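PDB 4DG8: PA1221 from Pseudomonas aeruginosa, which belongs to the ANL superfamily of AMP-binding enzymes, with a phosphopantetheine attachment region, and binds adenosine monophosphate. Local coordinates for residues Q352-E356 with P357-G361; E221-G224 with A225-N228. All coordinates share one frame; numbering follows the deposited sequence.

Contact 1 of 2, residues Q352-E356 with P357-G361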
ATOM      1  N   GLN A 352      -5.406  -4.752 -28.736  1.00 62.04           N
ATOM      2  CA  GLN A 352      -4.351  -4.152 -29.543  1.00 56.06           C
ATOM      3  C   GLN A 352      -3.781  -2.915 -28.865  1.00 51.89           C
ATOM      4  O   GLN A 352      -4.507  -2.132 -28.250  1.00 51.75           O
ATOM      5  CB  GLN A 352      -4.862  -3.796 -30.944  1.00 56.44           C
ATOM      6  CG  GLN A 352      -5.343  -4.993 -31.748  1.00 66.54           C
ATOM      7  CD  GLN A 352      -4.285  -6.077 -31.860  1.00 74.12           C
ATOM      8  OE1 GLN A 352      -4.468  -7.199 -31.375  1.00 74.41           O
ATOM      9  NE2 GLN A 352      -3.164  -5.745 -32.499  1.00 73.86           N
ATOM     10  N   GLU A 353      -2.470  -2.755 -28.998  1.00 47.72           N
ATOM     11  CA  GLU A 353      -1.742  -1.627 -28.444  1.00 49.50           C
ATOM     12  C   GLU A 353      -2.286  -0.309 -28.996  1.00 49.46           C
ATOM     13  O   GLU A 353      -2.459  -0.155 -30.203  1.00 53.46           O
ATOM     14  CB  GLU A 353      -0.256  -1.789 -28.788  1.00 57.68           C
ATOM     15  CG  GLU A 353       0.708  -0.856 -28.069  1.00 68.52           C
ATOM     16  CD  GLU A 353       2.165  -1.224 -28.337  1.00 78.02           C
ATOM     17  OE1 GLU A 353       2.488  -2.436 -28.346  1.00 82.84           O
ATOM     18  OE2 GLU A 353       2.985  -0.303 -28.548  1.00 76.38           O
ATOM     19  N   ILE A 354      -2.562   0.638 -28.109  1.00 42.30           N
ATOM     20  CA  ILE A 354      -2.957   1.972 -28.528  1.00 45.47           C
ATOM     21  C   ILE A 354      -1.691   2.802 -28.645  1.00 48.56           C
ATOM     22  O   ILE A 354      -0.997   3.043 -27.654  1.00 47.44           O
ATOM     23  CB  ILE A 354      -3.929   2.617 -27.512  1.00 50.63           C
ATOM     24  CG1 ILE A 354      -5.240   1.829 -27.466  1.00 52.58           C
ATOM     25  CG2 ILE A 354      -4.195   4.086 -27.854  1.00 46.05           C
ATOM     26  CD1 ILE A 354      -6.205   2.321 -26.415  1.00 47.11           C
ATOM     27  N   ALA A 355      -1.369   3.192 -29.870  1.00 56.59           N
ATOM     28  CA  ALA A 355      -0.147   3.937 -30.149  1.00 58.90           C
ATOM     29  C   ALA A 355      -0.354   5.443 -30.308  1.00 56.90           C
ATOM     30  O   ALA A 355       0.597   6.178 -30.556  1.00 63.46           O
ATOM     31  CB  ALA A 355       0.555   3.360 -31.378  1.00 56.75           C
ATOM     32  N   GLU A 356      -1.587   5.910 -30.174  1.00 56.38           N
ATOM     33  CA  GLU A 356      -1.853   7.329 -30.371  1.00 56.31           C
ATOM     34  C   GLU A 356      -2.468   7.980 -29.136  1.00 53.78           C
ATOM     35  O   GLU A 356      -3.027   7.290 -28.284  1.00 48.62           O
ATOM     36  CB  GLU A 356      -2.775   7.523 -31.567  1.00 60.21           C
ATOM     37  CG  GLU A 356      -4.163   6.987 -31.333  1.00 67.76           C
ATOM     38  CD  GLU A 356      -4.617   6.072 -32.447  1.00 73.40           C
ATOM     39  OE1 GLU A 356      -4.232   4.881 -32.426  1.00 70.58           O
ATOM     40  OE2 GLU A 356      -5.355   6.547 -33.339  1.00 75.06           O
ATOM     41  N   PRO A 357      -2.367   9.319 -29.044  1.00 51.15           N
ATOM     42  CA  PRO A 357      -2.912  10.115 -27.935  1.00 51.37           C
ATOM     43  C   PRO A 357      -4.440  10.161 -27.916  1.00 51.17           C
ATOM     44  O   PRO A 357      -5.087   9.828 -28.910  1.00 54.70           O
ATOM     45  CB  PRO A 357      -2.358  11.519 -28.214  1.00 47.64           C
ATOM     46  CG  PRO A 357      -2.143  11.549 -29.679  1.00 46.55           C
ATOM     47  CD  PRO A 357      -1.681  10.167 -30.037  1.00 47.41           C
ATOM     48  N   ASP A 358      -5.000  10.570 -26.782  1.00 47.60           N
ATOM     49  CA  ASP A 358      -6.435  10.829 -26.664  1.00 58.50           C
ATOM     50  C   ASP A 358      -7.287   9.700 -27.231  1.00 57.42           C
ATOM     51  O   ASP A 358      -8.293   9.945 -27.907  1.00 54.61           O
ATOM     52  CB  ASP A 358      -6.810  12.146 -27.352  1.00 63.02           C
ATOM     53  CG  ASP A 358      -5.857  13.274 -27.013  1.00 69.41           C
ATOM     54  OD1 ASP A 358      -5.831  13.711 -25.838  1.00 69.58           O
ATOM     55  OD2 ASP A 358      -5.137  13.728 -27.929  1.00 70.26           O
ATOM     56  N   ARG A 359      -6.860   8.469 -26.983  1.00 43.66           N
ATOM     57  CA  ARG A 359      -7.666   7.299 -27.290  1.00 45.61           C
ATOM     58  C   ARG A 359      -7.606   6.387 -26.063  1.00 45.46           C
ATOM     59  O   ARG A 359      -6.534   5.883 -25.716  1.00 46.85           O
ATOM     60  CB  ARG A 359      -7.114   6.586 -28.526  1.00 49.77           C
ATOM     61  CG  ARG A 359      -8.054   5.552 -29.125  1.00 59.93           C
ATOM     62  CD  ARG A 359      -7.435   4.856 -30.333  1.00 65.58           C
ATOM     63  NE  ARG A 359      -7.926   3.487 -30.466  1.00 69.59           N
ATOM     64  CZ  ARG A 359      -7.180   2.455 -30.851  1.00 73.50           C
ATOM     65  NH1 ARG A 359      -5.900   2.631 -31.153  1.00 72.75           N
ATOM     66  NH2 ARG A 359      -7.717   1.244 -30.936  1.00 78.73           N
ATOM     67  N   ALA A 360      -8.749   6.185 -25.409  1.00 37.72           N
ATOM     68  CA  ALA A 360      -8.799   5.476 -24.129  1.00 40.14           C
ATOM     69  C   ALA A 360      -8.571   3.970 -24.253  1.00 42.96           C
ATOM     70  O   ALA A 360      -9.044   3.330 -25.190  1.00 44.54           O
ATOM     71  CB  ALA A 360     -10.123   5.753 -23.409  1.00 40.87           C
ATOM     72  N   GLY A 361      -7.849   3.416 -23.286  1.00 38.55           N
ATOM     73  CA  GLY A 361      -7.580   1.993 -23.245  1.00 36.56           C
ATOM     74  C   GLY A 361      -7.340   1.533 -21.820  1.00 39.05           C
ATOM     75  O   GLY A 361      -7.454   2.319 -20.873  1.00 32.86           O
TER
HETATM   76  O   HOH W   1      -4.210   7.474 -25.836  1.00 36.42           O

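Contact 2 of 2, residues E221-G224 with A225-N228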
ATOM      1  N   GLU A 221       7.953   3.857   1.828  1.00 20.78           N
ATOM      2  CA  GLU A 221       8.397   4.635   2.992  1.00 28.76           C
ATOM      3  C   GLU A 221       9.595   4.008   3.713  1.00 29.35           C
ATOM      4  O   GLU A 221      10.529   4.695   4.123  1.00 22.86           O
ATOM      5  CB  GLU A 221       7.245   4.843   3.966  1.00 17.92           C
ATOM      6  CG  GLU A 221       6.125   5.694   3.373  1.00 20.11           C
ATOM      7  CD  GLU A 221       4.892   5.723   4.243  1.00 24.70           C
ATOM      8  OE1 GLU A 221       4.941   5.215   5.389  1.00 21.07           O
ATOM      9  OE2 GLU A 221       3.875   6.264   3.770  1.00 25.68           O
ATOM     10  N   ILE A 222       9.548   2.695   3.865  1.00 19.34           N
ATOM     11  CA  ILE A 222      10.572   1.973   4.596  1.00 20.98           C
ATOM     12  C   ILE A 222      11.777   1.680   3.724  1.00 22.68           C
ATOM     13  O   ILE A 222      12.891   2.149   4.002  1.00 17.93           O
ATOM     14  CB  ILE A 222       9.998   0.691   5.204  1.00 19.32           C
ATOM     15  CG1 ILE A 222       8.914   1.076   6.221  1.00 15.35           C
ATOM     16  CG2 ILE A 222      11.114  -0.160   5.847  1.00 18.97           C
ATOM     17  CD1 ILE A 222       7.952  -0.076   6.608  1.00 14.29           C
ATOM     18  N   TRP A 223      11.563   0.909   2.657  1.00 26.75           N
ATOM     19  CA  TRP A 223      12.695   0.471   1.857  1.00 17.16           C
ATOM     20  C   TRP A 223      13.289   1.588   0.995  1.00 22.10           C
ATOM     21  O   TRP A 223      14.462   1.551   0.656  1.00 20.40           O
ATOM     22  CB  TRP A 223      12.326  -0.774   1.045  1.00 15.48           C
ATOM     23  CG  TRP A 223      11.871  -1.860   1.970  1.00 21.56           C
ATOM     24  CD1 TRP A 223      10.601  -2.337   2.122  1.00 21.50           C
ATOM     25  CD2 TRP A 223      12.678  -2.548   2.935  1.00 17.97           C
ATOM     26  NE1 TRP A 223      10.571  -3.302   3.110  1.00 21.23           N
ATOM     27  CE2 TRP A 223      11.831  -3.446   3.629  1.00 24.94           C
ATOM     28  CE3 TRP A 223      14.036  -2.492   3.281  1.00 16.96           C
ATOM     29  CZ2 TRP A 223      12.304  -4.311   4.635  1.00 22.59           C
ATOM     30  CZ3 TRP A 223      14.509  -3.348   4.289  1.00 16.69           C
ATOM     31  CH2 TRP A 223      13.644  -4.248   4.942  1.00 22.19           C
ATOM     32  N   GLY A 224      12.491   2.592   0.652  1.00 22.48           N
ATOM     33  CA  GLY A 224      13.052   3.739  -0.041  1.00 25.00           C
ATOM     34  C   GLY A 224      14.177   4.398   0.763  1.00 21.87           C
ATOM     35  O   GLY A 224      15.185   4.828   0.203  1.00 21.78           O
ATOM     36  N   ALA A 225      13.988   4.511   2.074  1.00 23.00           N
ATOM     37  CA  ALA A 225      15.068   4.937   2.967  1.00 23.52           C
ATOM     38  C   ALA A 225      16.175   3.912   3.102  1.00 25.07           C
ATOM     39  O   ALA A 225      17.341   4.185   2.769  1.00 26.12           O
ATOM     40  CB  ALA A 225      14.516   5.240   4.359  1.00 18.95           C
ATOM     41  N   LEU A 226      15.816   2.719   3.582  1.00 19.07           N
ATOM     42  CA  LEU A 226      16.857   1.788   4.026  1.00 15.04           C
ATOM     43  C   LEU A 226      17.704   1.245   2.874  1.00 24.58           C
ATOM     44  O   LEU A 226      18.855   0.866   3.064  1.00 23.58           O
ATOM     45  CB  LEU A 226      16.257   0.624   4.830  1.00 18.55           C
ATOM     46  CG  LEU A 226      15.608   0.976   6.174  1.00 21.75           C
ATOM     47  CD1 LEU A 226      14.969  -0.264   6.765  1.00 16.40           C
ATOM     48  CD2 LEU A 226      16.657   1.541   7.135  1.00 17.31           C
ATOM     49  N   LEU A 227      17.134   1.179   1.680  1.00 25.44           N
ATOM     50  CA  LEU A 227      17.898   0.670   0.550  1.00 21.94           C
ATOM     51  C   LEU A 227      18.753   1.773  -0.093  1.00 24.47           C
ATOM     52  O   LEU A 227      19.554   1.520  -0.996  1.00 25.07           O
ATOM     53  CB  LEU A 227      16.971  -0.024  -0.466  1.00 22.09           C
ATOM     54  CG  LEU A 227      16.213  -1.212   0.130  1.00 26.66           C
ATOM     55  CD1 LEU A 227      15.413  -1.919  -0.949  1.00 28.25           C
ATOM     56  CD2 LEU A 227      17.174  -2.202   0.844  1.00 18.06           C
ATOM     57  N   ASN A 228      18.526   3.012   0.337  1.00 27.82           N
ATOM     58  CA  ASN A 228      19.382   4.140  -0.043  1.00 24.12           C
ATOM     59  C   ASN A 228      20.349   4.739   0.989  1.00 29.60           C
ATOM     60  O   ASN A 228      20.951   5.783   0.730  1.00 26.91           O
ATOM     61  CB  ASN A 228      18.585   5.194  -0.806  1.00 21.92           C
ATOM     62  CG  ASN A 228      18.050   4.640  -2.103  1.00 28.54           C
ATOM     63  OD1 ASN A 228      18.807   4.436  -3.060  1.00 25.47           O
ATOM     64  ND2 ASN A 228      16.755   4.319  -2.126  1.00 29.34           N
TER

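Contact 1 of 2, residues Q352-E356 with P357-G361
E356 and R359 join in a salt bridge within the long loop of a beta hairpin, with OE1 of E356 lying 3.1 Å from NH1 of R359. The bond is bent, 136° at the hydrogen; the two flat groups are turned 69° against each other, and NH1 meets OE1 from above the carboxylate plane. E356 reaches this place by a first torsion of 67°, which sets CG between the backbone N and the carbonyl carbon, and by a bend at chi2. Under one face of the R359 guanidinium, toward its rim, lies CG1 of I354, 3.8 Å from NH1. The buried I354 also packs CG2 on the carbonyl O of R359, while its CD1 touches O of A360 at 3.3 Å and also CA of G361, a tight 3.5 Å. A water bridges the backbone inside the loop, donating to O of E356 at 2.7 Å and accepting from N of R359. Farther out, NH2 of R359 forms a salt bridge with D348, giving the guanidinium a second carboxylate partner. The loop connects strands 342-347 and 361-367 of the antiparallel sheet; backbone bonds tie I354 to L346, and G361 to A404 in strand 393-406.

Contact 2 of 2, residues E221-G224 with A225-N228
I222 and W223 meet L226 and L227 one turn further along helix 217-226, the helix of a beta-alpha-beta unit between strands 206-209 and 231-234. Two backbone bonds continue the i to i+4 pattern through L226 and L227. N of L226 donates to O of I222 at 3.0 Å, nearly straight at 171°, and N of L227 donates to O of W223 at 2.9 Å with the donor tilted from the carbonyl plane. The backbone N of N228 turns instead to O of A225, 2.9 Å away, and the side chain of N228 reaches the G224 carbonyl. ND2 of N228 also bonds to O of C193, tying this part of the chain to helix 186-193.

The apolar side chains fill the same turn. CG2 of I222 lies over the centre of the W223 ring, 4.0 Å above its plane, and touches CD1 of L226 beside it. L227 crosses the tryptophan obliquely, with CD1 3.8 Å from CB of W223. The indole packs among helices 29-39, 88-99 and 186-193, and its NE1 is satisfied by the hydroxyl of Y104. At the other end of the segment, the buried E221 has both carboxylate oxygens engaged, OE1 by the backbone N of N210 and OE2 by OG of S211. O of L227 accepts from NE of R32. With a first torsion of -63°, CG of N228 stands anti to its own carbonyl carbon, and from there ND2 of N228 meets O of G224 at 2.9 Å, straight at 177°, the acceptor lying in the amide plane.

Contact 2 comes first along the chain and contact 1 follows more than a hundred residues later; their centres are 35 Å apart, their nearest atoms about 27 Å, and they do not touch. Both belong to the AMP-binding enzyme part of the chain but join different strands: helix 217-226 links two strands of a four-stranded mixed sheet, whereas 352-361 joins strands 342-347 and 361-367 of an antiparallel one. Contact 2 is buried nearer the centre of the chain, contact 1 partly exposed toward its periphery. Bound adenosine monophosphate lies about 12 Å from the E221 side chain and about 14 Å from G361, so neither is close enough to touch the ligand.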